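Local coordinates for cyclopenase asqI (Emericella nidulans, PDB 5YY3), which catalyses the zinc-dependent ring contraction of 4'-methoxycyclopenin to 4'-methoxyviridicatin, with loss of methyl isocyanate, in aspoquinolone biosynthesis, at residues N113-L116 against M117-A120; I286-A289 against R290-W294; V317-R320 against D321-L324; P450-N454 against F455-K459; L462-E465 against P466-W469. One frame throughout, in Å; residues are numbered along the deposited sequence.

All five contacts are local, each made within one continuous run of chain. Interactions 1, 2 and 3 start the helices 114-127, 288-304 and 323-331 of the hemocyanin-like, metal-binding part, whereas interactions 4 and 5 shape the loop and the broken strand of a hairpin in the Ig-like part. Interaction 1 lies nearest the active site: the side chain of D119 is about 7 Å from that of H190 and about 10 Å from that of H186, two of the zinc ligands. Interactions 2 and 3 have centres 25 Å apart. Interactions 4 and 5 adjoin along the chain, with centres 21 Å apart; interactions 2 and 5 are about 44 Å apart between centres.

Interaction 1. Residues N113-L116 against M117-A120; sequences NPEL and MRDA
The guanidinium of R118 lies flat over the first turn of helix 114-127, with P114 O about 3.7 Å above the centre of one face and the carboxylate carbon of E115 at its edge, in plane. The E115 carboxylate is turned 54° from the guanidinium, and the two side chains cross at about a right angle. E115 OE1 and R118 NH1 form a salt bridge, but they are too close in the model, so their exact placing is uncertain. R118 NH2 also donates to the carbonyl of L63; a long arginine can serve both carboxylate and backbone. N113 is the N-cap. With CG anti to the backbone N (chi1 -176°), its OD1 accepts from L116 N at 3.1 Å and more weakly from E115 N, while ND2 donates to T381 and K70. P114 suits the first helical position, where no backbone N-H is needed. The helical bonds begin with M117 N to N113 O at 2.9 Å. L116 packs on helix 77-92, and M117 between that helix and helix 97-109. E115 OE2 and D119 OD2 approach to 4.3 Å, bridged by a water; D119 OD2 also bonds Y72. The water, giving one O-H to each carboxylate, would probably ease the repulsion between these like charges, and R118 may add to this, though its exact distance from E115 is doubtful.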
# COMPACT_ATOMS: atom_id res chain seq x y z
N ASN A 113 41.04 10.54 -23.45
CA ASN A 113 39.62 10.47 -23.12
C ASN A 113 39.16 11.69 -22.31
O ASN A 113 39.75 12.00 -21.27
CB ASN A 113 39.35 9.17 -22.34
CG ASN A 113 37.88 8.95 -22.04
OD1 ASN A 113 37.27 9.70 -21.26
ND2 ASN A 113 37.29 7.92 -22.65
N PRO A 114 38.11 12.39 -22.79
CA PRO A 114 37.58 13.61 -22.17
C PRO A 114 37.03 13.39 -20.76
O PRO A 114 37.10 14.30 -19.93
CB PRO A 114 36.45 14.04 -23.11
CG PRO A 114 36.70 13.35 -24.38
CD PRO A 114 37.37 12.05 -24.02
N GLU A 115 36.47 12.22 -20.49
CA GLU A 115 35.96 11.90 -19.16
C GLU A 115 37.14 11.78 -18.22
O GLU A 115 37.09 12.26 -17.08
CB GLU A 115 35.13 10.61 -19.17
CG GLU A 115 34.58 10.19 -17.81
CD GLU A 115 33.57 11.18 -17.23
OE1 GLU A 115 32.76 11.74 -18.00
OE2 GLU A 115 33.59 11.38 -16.00
N LEU A 116 38.19 11.13 -18.70
CA LEU A 116 39.43 11.05 -17.94
C LEU A 116 39.91 12.47 -17.66
O LEU A 116 40.27 12.79 -16.53
CB LEU A 116 40.49 10.25 -18.71
CG LEU A 116 41.80 9.88 -18.00
CD1 LEU A 116 42.47 8.74 -18.73
CD2 LEU A 116 42.76 11.09 -17.88
N MET A 117 39.92 13.31 -18.69
CA MET A 117 40.37 14.69 -18.54
C MET A 117 39.53 15.46 -17.53
O MET A 117 40.07 16.24 -16.74
CB MET A 117 40.36 15.42 -19.88
CG MET A 117 40.97 16.81 -19.81
SD MET A 117 42.64 16.76 -19.11
CE MET A 117 42.63 18.26 -18.18
N ARG A 118 38.21 15.25 -17.55
CA ARG A 118 37.32 15.96 -16.61
C ARG A 118 37.68 15.68 -15.17
O ARG A 118 37.75 16.60 -14.36
CB ARG A 118 35.86 15.60 -16.86
CG ARG A 118 35.18 16.57 -17.77
CD ARG A 118 33.75 16.20 -18.04
NE ARG A 118 33.58 15.97 -19.47
CZ ARG A 118 33.42 14.76 -19.97
NH1 ARG A 118 33.39 13.74 -19.14
NH2 ARG A 118 33.27 14.59 -21.26
N ASP A 119 37.94 14.41 -14.87
CA ASP A 119 38.37 14.02 -13.54
C ASP A 119 39.73 14.62 -13.20
O ASP A 119 39.94 15.12 -12.09
CB ASP A 119 38.43 12.49 -13.42
CG ASP A 119 37.09 11.89 -13.05
OD1 ASP A 119 36.26 12.62 -12.47
OD2 ASP A 119 36.87 10.68 -13.32
N ALA A 120 40.65 14.59 -14.16
CA ALA A 120 42.01 15.08 -13.95
C ALA A 120 42.00 16.59 -13.75
O ALA A 120 42.65 17.12 -12.84
CB ALA A 120 42.91 14.68 -15.13
O HOH W 1 34.33 9.81 -14.14

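Interaction 2. Residues I286-A289 against R290-W294; sequences IPRA and RLEEW
I286 crosses L291 at about a right angle at the start of helix 288-304, its CG2 methyl meeting L291 CD1 at 4.0 Å. The same methyl reaches the CG of R290, also at 4.0 Å, and more distantly the W294 ring at CH2. It can serve all three because it stands anti to the backbone N, while CG1 takes the place beside that nitrogen (chi1 -46°). A branched residue suits this position just ahead of the helix, filling the ground between the aliphatic part of an arginine and two apolar side chains of the next turns. Helix 355-367 covers this side, with Y358 touching I286 and L291 and meeting the W294 ring.

P287, the N-cap residue, lies side by side with R290 and points the same way. Its carbonyl accepts from R290 N at 2.9 Å, the donor standing 53° out of the carbonyl plane, and weakly from L291 N. The regular helical pattern follows with E292 N to R288 O at 3.0 Å. R288 and E292 also run side by side in the same direction, their guanidinium and carboxylate planes 43° apart; R288 NE and E292 OE2 form only a long salt bridge of 3.9 Å. E292 and E293 also pack on T409 and R303 of the second subunit. R290 bends at chi2, and its guanidinium carries W294 NE1 over one face, 3.3 Å above the plane. A weakly hydrogen-bonded salt bridge joins R290 NH1 to E293 OE1 at 3.0 Å. The acids one turn on would probably offset both arginine charges, more closely at R290-E293 than at the long R288-E292 pair.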
# COMPACT_ATOMS: atom_id res chain seq x y z
N ILE A 286 38.49 -8.93 -10.83
CA ILE A 286 38.60 -9.06 -9.38
C ILE A 286 37.45 -9.92 -8.89
O ILE A 286 36.35 -9.42 -8.68
CB ILE A 286 38.56 -7.71 -8.64
CG1 ILE A 286 39.48 -6.68 -9.32
CG2 ILE A 286 38.97 -7.89 -7.17
CD1 ILE A 286 40.92 -6.83 -8.93
N PRO A 287 37.68 -11.23 -8.72
CA PRO A 287 36.55 -12.08 -8.35
C PRO A 287 36.00 -11.71 -6.97
O PRO A 287 36.73 -11.21 -6.12
CB PRO A 287 37.14 -13.50 -8.38
CG PRO A 287 38.61 -13.33 -8.34
CD PRO A 287 38.94 -11.98 -8.88
N ARG A 288 34.71 -11.94 -6.77
CA ARG A 288 34.06 -11.70 -5.50
C ARG A 288 34.87 -12.26 -4.32
O ARG A 288 34.99 -11.60 -3.27
CB ARG A 288 32.66 -12.32 -5.50
CG ARG A 288 31.92 -12.09 -4.20
CD ARG A 288 30.57 -12.78 -4.24
NE ARG A 288 30.75 -14.21 -4.40
CZ ARG A 288 30.06 -14.97 -5.25
NH1 ARG A 288 29.12 -14.43 -6.04
NH2 ARG A 288 30.32 -16.28 -5.31
N ALA A 289 35.42 -13.45 -4.49
CA ALA A 289 36.17 -14.13 -3.41
C ALA A 289 37.38 -13.32 -2.95
O ALA A 289 37.75 -13.33 -1.77
CB ALA A 289 36.60 -15.52 -3.85
N ARG A 290 38.00 -12.61 -3.89
CA ARG A 290 39.16 -11.78 -3.63
C ARG A 290 38.78 -10.58 -2.73
O ARG A 290 39.53 -10.21 -1.82
CB ARG A 290 39.76 -11.31 -4.96
CG ARG A 290 41.02 -10.48 -4.87
CD ARG A 290 42.18 -11.29 -4.32
NE ARG A 290 43.38 -10.46 -4.16
CZ ARG A 290 44.32 -10.67 -3.24
NH1 ARG A 290 44.20 -11.68 -2.38
NH2 ARG A 290 45.36 -9.86 -3.15
N LEU A 291 37.61 -10.00 -2.97
CA LEU A 291 37.14 -8.88 -2.15
C LEU A 291 36.77 -9.38 -0.75
O LEU A 291 37.11 -8.74 0.25
CB LEU A 291 35.94 -8.19 -2.80
CG LEU A 291 36.29 -7.43 -4.08
CD1 LEU A 291 35.50 -7.99 -5.24
CD2 LEU A 291 36.02 -5.96 -3.93
N GLU A 292 36.10 -10.53 -0.69
CA GLU A 292 35.72 -11.13 0.59
C GLU A 292 36.96 -11.39 1.46
O GLU A 292 36.94 -11.13 2.67
CB GLU A 292 34.96 -12.44 0.34
CG GLU A 292 33.71 -12.27 -0.51
CD GLU A 292 32.93 -13.56 -0.70
OE1 GLU A 292 33.58 -14.61 -0.84
OE2 GLU A 292 31.68 -13.52 -0.71
N GLU A 293 38.03 -11.88 0.86
CA GLU A 293 39.27 -12.13 1.59
C GLU A 293 39.84 -10.85 2.24
O GLU A 293 40.12 -10.83 3.44
CB GLU A 293 40.30 -12.76 0.67
CG GLU A 293 41.70 -12.74 1.25
CD GLU A 293 42.67 -13.57 0.45
OE1 GLU A 293 42.55 -13.60 -0.80
OE2 GLU A 293 43.56 -14.20 1.08
N TRP A 294 39.97 -9.78 1.46
CA TRP A 294 40.31 -8.45 1.97
C TRP A 294 39.43 -8.03 3.16
O TRP A 294 39.93 -7.63 4.21
CB TRP A 294 40.20 -7.40 0.85
CG TRP A 294 41.26 -7.53 -0.22
CD1 TRP A 294 42.46 -8.16 -0.11
CD2 TRP A 294 41.20 -7.00 -1.56
NE1 TRP A 294 43.16 -8.06 -1.29
CE2 TRP A 294 42.42 -7.36 -2.20
CE3 TRP A 294 40.25 -6.27 -2.28
CZ2 TRP A 294 42.71 -7.01 -3.52
CZ3 TRP A 294 40.54 -5.91 -3.60
CH2 TRP A 294 41.76 -6.28 -4.21

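Interaction 3. Residues V317-R320 against D321-L324; sequences VLTR and DNCL
N322 and T319 fold together because each puts its polar group between its own backbone N and carbonyl carbon: CG of N322 at chi1 77°, and OG1 of T319 at chi1 68°. The asparagine amide consequently swings back along the preceding chain, crossing the threonine side chain at about a right angle. N322 OD1 accepts from T319 N over 2.6 Å, a short and fairly straight bond, its donor tilted 34° from the plane of the amide carbonyl. In return T319 OG1 accepts from N322 N at 3.1 Å. The other end of the amide, N322 ND2, reaches V317 O in a weak bond of 3.4 Å. Asparagine suits this place because one flat group offers both an acceptor and a donor to the backbone.

The reciprocal pair, threonine hydroxyl to N322 N and asparagine oxygen to T319 N, has the reciprocal bonds of a capping box, just ahead of helix 323-331, which follows the short strand 316-317. The turn is closed by C323 N, which donates to T319 O at 2.9 Å, nearly along the C=O axis; N322 N adds a weaker bond to the same carbonyl oxygen. A small threonine thus supplies the hydroxyl and the backbone groups on which the turn is built.

On the inner side L318 turns its CD2 methyl to C323, 3.7 Å from that residue's CA, and the same methyl lies 3.7 Å from N322 OD1. L318 and C323 both touch Y411, a leucine and a compact cysteine meeting the same aromatic neighbour. R320 and D321 are exposed where the chain turns; R320 touches R608, and D321 has a long, weak ion pair with R209.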
# COMPACT_ATOMS: atom_id res chain seq x y z
N VAL A 317 50.00 -1.08 15.42
CA VAL A 317 49.05 -1.28 16.51
C VAL A 317 47.97 -0.21 16.49
O VAL A 317 48.26 0.99 16.52
CB VAL A 317 49.76 -1.29 17.86
CG1 VAL A 317 48.75 -1.41 19.00
CG2 VAL A 317 50.76 -2.43 17.92
N LEU A 318 46.72 -0.65 16.44
CA LEU A 318 45.59 0.27 16.51
C LEU A 318 45.50 0.86 17.91
O LEU A 318 45.79 0.19 18.91
CB LEU A 318 44.28 -0.43 16.14
CG LEU A 318 44.17 -0.67 14.64
CD1 LEU A 318 42.93 -1.49 14.31
CD2 LEU A 318 44.16 0.67 13.89
N THR A 319 45.10 2.14 17.96
CA THR A 319 44.87 2.86 19.20
C THR A 319 43.56 3.63 19.09
O THR A 319 43.07 3.88 17.99
CB THR A 319 46.01 3.86 19.49
OG1 THR A 319 45.98 4.92 18.52
CG2 THR A 319 47.37 3.16 19.43
N ARG A 320 42.99 4.00 20.24
CA ARG A 320 41.82 4.87 20.28
C ARG A 320 41.96 6.05 19.32
O ARG A 320 41.04 6.39 18.58
CB ARG A 320 41.60 5.37 21.70
CG ARG A 320 40.41 6.31 21.88
CD ARG A 320 40.36 6.82 23.31
NE ARG A 320 41.68 7.24 23.79
CZ ARG A 320 41.95 7.54 25.06
NH1 ARG A 320 40.99 7.46 25.97
NH2 ARG A 320 43.17 7.92 25.41
N ASP A 321 43.15 6.64 19.31
CA ASP A 321 43.41 7.82 18.50
C ASP A 321 43.48 7.56 17.00
O ASP A 321 43.02 8.39 16.21
CB ASP A 321 44.71 8.47 18.95
CG ASP A 321 44.88 9.86 18.38
OD1 ASP A 321 45.46 10.01 17.28
OD2 ASP A 321 44.39 10.81 19.03
N ASN A 322 44.07 6.43 16.59
CA ASN A 322 44.35 6.23 15.17
C ASN A 322 43.44 5.22 14.46
O ASN A 322 43.52 5.07 13.23
CB ASN A 322 45.83 5.81 14.98
CG ASN A 322 46.11 4.35 15.34
OD1 ASN A 322 45.25 3.62 15.85
ND2 ASN A 322 47.34 3.92 15.10
N CYS A 323 42.56 4.55 15.21
CA CYS A 323 41.79 3.45 14.63
C CYS A 323 40.97 3.87 13.40
O CYS A 323 41.07 3.24 12.37
CB CYS A 323 40.86 2.81 15.68
SG CYS A 323 39.69 3.96 16.51
N LEU A 324 40.20 4.95 13.48
CA LEU A 324 39.33 5.29 12.35
C LEU A 324 40.10 5.76 11.12
O LEU A 324 39.75 5.43 9.97
CB LEU A 324 38.30 6.35 12.75
CG LEU A 324 37.33 5.87 13.82
CD1 LEU A 324 36.25 6.92 14.08
CD2 LEU A 324 36.72 4.54 13.42

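Interaction 4. Residues P450-N454 against F455-K459; sequences PPAVN and FMESK
The loop linking strands 443-449 and 461-475 of the Ig-like part doubles back here through a short 3-10 turn, and A452 and E457 hold its two arms together. E457 OE1 accepts from A452 N at 2.9 Å, through the lone pair facing away from its other oxygen and along a nearly straight N-H...O line of 167°. The carboxylate gets there on a chain extended beyond CG. A452 O is shared, accepting from F455 N at 2.9 Å and weakly from E457 N. M456 N to V453 O, at 3.0 Å, completes the 3-10 pattern. Glutamate suits this buried place because Y541 at OE1 and Y180 N at OE2 satisfy its oxygens, while the salt bridge to K461 would offset its charge. P451, with no N-H to satisfy, lays its ring over the returning arm, CB 3.8 Å from E457 CB and CG 3.7 Å from K459 N.

In this loop N454 and F455 run side by side, amide and ring planes 76° apart, N454 ND2 lying 3.3 Å from F455 CD1. The amide itself bonds V157 and N156 of the third subunit, while the F455 ring meets Y180 edge-to-face and K142 by a cation-pi contact.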
# COMPACT_ATOMS: atom_id res chain seq x y z
N PRO A 450 8.23 21.09 -5.95
CA PRO A 450 8.50 20.45 -7.24
C PRO A 450 9.99 20.21 -7.48
O PRO A 450 10.84 21.02 -7.10
CB PRO A 450 7.95 21.47 -8.26
CG PRO A 450 7.02 22.34 -7.47
CD PRO A 450 7.61 22.41 -6.11
N PRO A 451 10.32 19.07 -8.09
CA PRO A 451 11.73 18.87 -8.46
C PRO A 451 12.03 19.70 -9.68
O PRO A 451 11.12 20.01 -10.47
CB PRO A 451 11.81 17.37 -8.78
CG PRO A 451 10.40 17.04 -9.27
CD PRO A 451 9.46 17.93 -8.45
N ALA A 452 13.28 20.08 -9.84
CA ALA A 452 13.74 20.73 -11.05
C ALA A 452 14.25 19.66 -12.02
O ALA A 452 15.38 19.19 -11.91
CB ALA A 452 14.82 21.75 -10.73
N VAL A 453 13.40 19.26 -12.97
CA VAL A 453 13.68 18.13 -13.86
C VAL A 453 14.89 18.37 -14.74
O VAL A 453 15.63 17.44 -15.06
CB VAL A 453 12.47 17.81 -14.75
CG1 VAL A 453 12.75 16.61 -15.61
CG2 VAL A 453 11.26 17.55 -13.89
N ASN A 454 15.10 19.63 -15.15
CA ASN A 454 16.27 19.99 -15.94
C ASN A 454 17.58 19.84 -15.15
O ASN A 454 18.64 19.70 -15.75
CB ASN A 454 16.14 21.43 -16.47
CG ASN A 454 15.89 22.43 -15.35
OD1 ASN A 454 15.01 22.23 -14.51
ND2 ASN A 454 16.67 23.51 -15.33
N PHE A 455 17.50 19.89 -13.82
CA PHE A 455 18.65 19.61 -12.96
C PHE A 455 18.67 18.15 -12.47
O PHE A 455 19.24 17.84 -11.42
CB PHE A 455 18.65 20.53 -11.74
CG PHE A 455 19.12 21.94 -12.01
CD1 PHE A 455 18.26 22.90 -12.52
CD2 PHE A 455 20.43 22.31 -11.74
CE1 PHE A 455 18.69 24.20 -12.76
CE2 PHE A 455 20.87 23.62 -11.98
CZ PHE A 455 20.00 24.56 -12.49
N MET A 456 18.04 17.26 -13.24
CA MET A 456 18.05 15.81 -12.98
C MET A 456 17.49 15.38 -11.62
O MET A 456 17.95 14.41 -11.04
CB MET A 456 19.48 15.26 -13.12
CG MET A 456 20.08 15.51 -14.51
SD MET A 456 18.99 14.90 -15.82
CE MET A 456 19.23 16.12 -17.12
N GLU A 457 16.47 16.08 -11.14
CA GLU A 457 15.83 15.73 -9.87
C GLU A 457 14.53 14.97 -10.12
O GLU A 457 13.97 15.02 -11.21
CB GLU A 457 15.56 16.97 -9.03
CG GLU A 457 16.81 17.75 -8.67
CD GLU A 457 16.53 18.94 -7.78
OE1 GLU A 457 15.51 19.63 -7.97
OE2 GLU A 457 17.34 19.20 -6.87
N SER A 458 14.05 14.25 -9.11
CA SER A 458 12.80 13.50 -9.27
C SER A 458 11.93 13.58 -8.02
O SER A 458 12.44 13.73 -6.91
CB SER A 458 13.09 12.05 -9.62
OG SER A 458 13.97 11.46 -8.67
N LYS A 459 10.62 13.50 -8.25
CA LYS A 459 9.59 13.33 -7.21
C LYS A 459 9.35 14.55 -6.32
O LYS A 459 8.21 14.88 -6.03
CB LYS A 459 9.93 12.10 -6.35
CG LYS A 459 9.81 10.76 -7.11
CD LYS A 459 9.42 9.61 -6.16
CE LYS A 459 9.27 8.28 -6.90
NZ LYS A 459 10.51 7.88 -7.64

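Interaction 5. Residues L462-E465 against P466-W469; sequences LGHE and PYEW
H464 and Y467 meet across the break in strand 461-475, the second strand of the hairpin with 443-449 in the Ig-like part. Their rings form the tight part of the contact. H464 CE1 lies 3.3 Å from Y467 CD2 and 3.4 Å from Y467 CE2, at the edge of the tyrosine ring and near its plane. The ring planes are inclined by 46° with centroids 5.0 Å apart, an oblique pair. Both side chains hold CG between the backbone N and the carbonyl carbon (chi1 66° and 73°), which swings the two rings to the same side of the chain. Tyrosine suits the buried end, where M562 and L563 pack on it; histidine, partly exposed, offers polar nitrogens as well, its NE2 bonding Q559.

The looser side is formed by E465 and P466. P466 is exposed, and its ring contributes no N-H at the bend, where the backbone pairing passes from T445 to Q432. E465 bends at chi2 and brings OE1 to 3.5 Å from P466 CD, while OE2 has a long, weak ion pair with K648. A second bond holds the imidazole from its other nitrogen: H464 ND1 donates to E465 O at 2.7 Å, nearly in the ring plane but well above the plane of the carbonyl.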
# COMPACT_ATOMS: atom_id res chain seq x y z
N LEU A 462 13.29 18.81 -1.63
CA LEU A 462 13.11 19.04 -0.20
C LEU A 462 13.64 20.42 0.17
O LEU A 462 14.54 20.96 -0.48
CB LEU A 462 13.81 17.96 0.61
CG LEU A 462 13.67 18.09 2.14
CD1 LEU A 462 12.21 17.99 2.57
CD2 LEU A 462 14.51 17.05 2.88
N GLY A 463 13.07 21.00 1.21
CA GLY A 463 13.55 22.25 1.76
C GLY A 463 13.00 22.36 3.17
O GLY A 463 12.18 21.53 3.60
N HIS A 464 13.43 23.37 3.91
CA HIS A 464 12.86 23.57 5.23
C HIS A 464 12.73 25.05 5.54
O HIS A 464 13.49 25.88 5.02
CB HIS A 464 13.73 22.88 6.28
CG HIS A 464 15.09 23.49 6.42
ND1 HIS A 464 15.33 24.60 7.19
CD2 HIS A 464 16.28 23.15 5.87
CE1 HIS A 464 16.61 24.92 7.12
NE2 HIS A 464 17.21 24.05 6.33
N GLU A 465 11.75 25.39 6.37
CA GLU A 465 11.64 26.76 6.86
C GLU A 465 12.89 27.06 7.67
O GLU A 465 13.46 26.15 8.27
CB GLU A 465 10.39 26.97 7.72
CG GLU A 465 9.07 26.72 7.00
CD GLU A 465 8.92 27.57 5.75
OE1 GLU A 465 9.56 28.64 5.65
OE2 GLU A 465 8.14 27.14 4.85
N PRO A 466 13.32 28.34 7.67
CA PRO A 466 14.51 28.75 8.41
C PRO A 466 14.43 28.37 9.89
O PRO A 466 13.41 28.59 10.53
CB PRO A 466 14.52 30.27 8.24
CG PRO A 466 13.80 30.48 6.94
CD PRO A 466 12.73 29.45 6.91
N TYR A 467 15.50 27.77 10.40
CA TYR A 467 15.54 27.40 11.80
C TYR A 467 16.79 27.97 12.48
O TYR A 467 17.70 28.49 11.84
CB TYR A 467 15.48 25.87 11.99
CG TYR A 467 16.74 25.12 11.62
CD1 TYR A 467 17.78 24.97 12.53
CD2 TYR A 467 16.89 24.53 10.36
CE1 TYR A 467 18.95 24.29 12.20
CE2 TYR A 467 18.05 23.82 10.02
CZ TYR A 467 19.08 23.71 10.95
OH TYR A 467 20.25 23.03 10.64
N GLU A 468 16.81 27.85 13.79
CA GLU A 468 17.94 28.26 14.58
C GLU A 468 18.00 27.33 15.76
O GLU A 468 17.02 26.67 16.08
CB GLU A 468 17.81 29.71 15.03
CG GLU A 468 16.83 29.84 16.20
CD GLU A 468 16.59 31.27 16.63
OE1 GLU A 468 16.44 32.16 15.75
OE2 GLU A 468 16.56 31.48 17.87
N TRP A 469 19.13 27.24 16.42
CA TRP A 469 19.12 26.62 17.72
C TRP A 469 19.76 27.59 18.70
O TRP A 469 20.51 28.51 18.31
CB TRP A 469 19.83 25.27 17.72
CG TRP A 469 21.31 25.30 17.41
CD1 TRP A 469 21.88 25.45 16.18
CD2 TRP A 469 22.39 25.14 18.34
NE1 TRP A 469 23.25 25.38 16.28
CE2 TRP A 469 23.60 25.20 17.60
CE3 TRP A 469 22.46 24.95 19.73
CZ2 TRP A 469 24.86 25.09 18.20
CZ3 TRP A 469 23.72 24.83 20.33
CH2 TRP A 469 24.90 24.91 19.56